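Side-chain contact in extracellular matrix-binding protein EbhA (Staphylococcus aureus, PDB 2DGJ), which probably acts as a cell wall-associated adhesin that binds extracellular matrix, this fragment being a rod-like string of helical bundles: residues I10-A15 with S66-L71. Residues are numbered along the deposited sequence; the frame is centred on the assembly and turned at random.
Sequences IDDENA and STKDAL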
loop_
_atom_site.group_PDB
_atom_site.type_symbol
_atom_site.label_atom_id
_atom_site.label_comp_id
_atom_site.label_asym_id
_atom_site.label_seq_id
_atom_site.Cartn_x
_atom_site.Cartn_y
_atom_site.Cartn_z
ATOM N N ILE A 10 -19.885 26.113 -4.248
ATOM C CA ILE A 10 -20.034 25.228 -5.398
ATOM C C ILE A 10 -18.855 25.380 -6.360
ATOM O O ILE A 10 -18.334 24.396 -6.879
ATOM C CB ILE A 10 -21.343 25.527 -6.171
ATOM C CG1 ILE A 10 -22.548 25.304 -5.252
ATOM C CG2 ILE A 10 -21.443 24.632 -7.402
ATOM C CD1 ILE A 10 -23.895 25.595 -5.893
ATOM N N ASP A 11 -18.438 26.620 -6.592
ATOM C CA ASP A 11 -17.327 26.888 -7.499
ATOM C C ASP A 11 -16.033 26.263 -7.008
ATOM O O ASP A 11 -15.221 25.772 -7.798
ATOM C CB ASP A 11 -17.105 28.397 -7.654
ATOM C CG ASP A 11 -18.284 29.114 -8.279
ATOM O OD1 ASP A 11 -19.049 28.480 -9.036
ATOM O OD2 ASP A 11 -18.431 30.329 -8.023
ATOM N N ASP A 12 -15.850 26.279 -5.694
ATOM C CA ASP A 12 -14.634 25.764 -5.086
ATOM C C ASP A 12 -14.559 24.251 -4.944
ATOM O O ASP A 12 -13.558 23.730 -4.463
ATOM C CB ASP A 12 -14.435 26.433 -3.726
ATOM C CG ASP A 12 -13.003 26.337 -3.229
ATOM O OD1 ASP A 12 -12.078 26.369 -4.067
ATOM O OD2 ASP A 12 -12.802 26.252 -1.999
ATOM N N GLU A 13 -15.602 23.548 -5.373
ATOM C CA GLU A 13 -15.618 22.092 -5.271
ATOM C C GLU A 13 -14.403 21.428 -5.913
ATOM O O GLU A 13 -13.577 20.825 -5.218
ATOM C CB GLU A 13 -16.895 21.516 -5.894
ATOM C CG GLU A 13 -16.879 19.995 -5.995
ATOM C CD GLU A 13 -18.233 19.405 -6.338
ATOM O OE1 GLU A 13 -18.822 19.810 -7.364
ATOM O OE2 GLU A 13 -18.703 18.528 -5.582
ATOM N N ASN A 14 -14.300 21.529 -7.235
ATOM C CA ASN A 14 -13.189 20.920 -7.958
ATOM C C ASN A 14 -11.838 21.241 -7.337
ATOM O O ASN A 14 -10.999 20.353 -7.173
ATOM C CB ASN A 14 -13.202 21.358 -9.424
ATOM C CG ASN A 14 -11.989 20.856 -10.198
ATOM O OD1 ASN A 14 -10.890 21.400 -10.080
ATOM N ND2 ASN A 14 -12.186 19.805 -10.990
ATOM N N ALA A 15 -11.634 22.505 -6.984
ATOM C CA ALA A 15 -10.377 22.934 -6.383
ATOM C C ALA A 15 -10.164 22.238 -5.041
ATOM O O ALA A 15 -9.093 21.695 -4.769
ATOM C CB ALA A 15 -10.366 24.458 -6.201
ATOM N N SER A 66 -19.121 23.785 6.696
ATOM C CA SER A 66 -18.847 22.878 7.803
ATOM C C SER A 66 -18.142 21.601 7.365
ATOM O O SER A 66 -17.083 21.256 7.901
ATOM C CB SER A 66 -20.146 22.521 8.532
ATOM O OG SER A 66 -20.621 23.609 9.310
ATOM N N THR A 67 -18.725 20.894 6.399
ATOM C CA THR A 67 -18.128 19.656 5.917
ATOM C C THR A 67 -16.743 19.918 5.331
ATOM O O THR A 67 -15.846 19.091 5.461
ATOM C CB THR A 67 -19.001 18.974 4.844
ATOM O OG1 THR A 67 -19.200 19.872 3.746
ATOM C CG2 THR A 67 -20.351 18.577 5.431
ATOM N N LYS A 68 -16.561 21.068 4.691
ATOM C CA LYS A 68 -15.256 21.373 4.120
ATOM C C LYS A 68 -14.206 21.552 5.216
ATOM O O LYS A 68 -13.119 20.974 5.141
ATOM C CB LYS A 68 -15.299 22.637 3.257
ATOM C CG LYS A 68 -13.944 22.923 2.625
ATOM C CD LYS A 68 -13.937 24.131 1.711
ATOM C CE LYS A 68 -12.528 24.334 1.161
ATOM N NZ LYS A 68 -12.412 25.530 0.293
ATOM N N ASP A 69 -14.525 22.355 6.225
ATOM C CA ASP A 69 -13.588 22.583 7.318
ATOM C C ASP A 69 -13.267 21.260 7.997
ATOM O O ASP A 69 -12.149 21.048 8.469
ATOM C CB ASP A 69 -14.164 23.557 8.356
ATOM C CG ASP A 69 -14.360 24.959 7.807
ATOM O OD1 ASP A 69 -13.676 25.315 6.825
ATOM O OD2 ASP A 69 -15.189 25.710 8.365
ATOM N N ALA A 70 -14.256 20.370 8.031
ATOM C CA ALA A 70 -14.104 19.068 8.666
ATOM C C ALA A 70 -13.091 18.160 7.964
ATOM O O ALA A 70 -12.516 17.266 8.591
ATOM C CB ALA A 70 -15.459 18.385 8.761
ATOM N N LEU A 71 -12.884 18.373 6.668
ATOM C CA LEU A 71 -11.907 17.581 5.924
ATOM C C LEU A 71 -10.616 17.572 6.743
ATOM O O LEU A 71 -10.089 18.631 7.103
ATOM C CB LEU A 71 -11.672 18.203 4.548
ATOM C CG LEU A 71 -12.552 17.724 3.388
ATOM C CD1 LEU A 71 -13.902 17.258 3.878
ATOM C CD2 LEU A 71 -12.707 18.851 2.392
#
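Asp12 and Lys68 meet in a single salt bridge, which makes up the whole of this surface contact: OD2 of Asp12 accepts a hydrogen bond from Lys68 NZ at 2.4 Å. That separation is too short for a normal bond, so its exact length is doubtful, though the two charged groups are plainly neighbours. The ammonium group meets the carboxylate through one oxygen and does not straddle the two; the near-straight CG-OD2-NZ angle of Asp12 and Lys68, about 167°, is equally uncertain. Lys68 CE stays 3.7 Å from Asp12 OD2.

Reach across the gap comes from the lysine. Its CG is anti to the backbone N (chi1 -178°), and every later torsion is also near 180°, giving a fully extended chain that spans the space between the backbones. The short aspartate crosses it at about a right angle.

Thr16, one turn on in the chain, lies beside the ion pair. Lys68 NZ makes a second, weak hydrogen bond to Thr16 OG1, and the same hydroxyl oxygen is hydrogen-bonded to the carbonyl oxygen of Asp12.

Both segments belong to the FIVAR domain, with Asp12 at the junction of helices 3-11 and 13-18 and Lys68 on helix 55-70. The bridge joins the two, consistent with the first and third helical arms of a three-helix bundle, while helix 27-46 packs against Ile10 and Glu13 of one and Thr67 of the other.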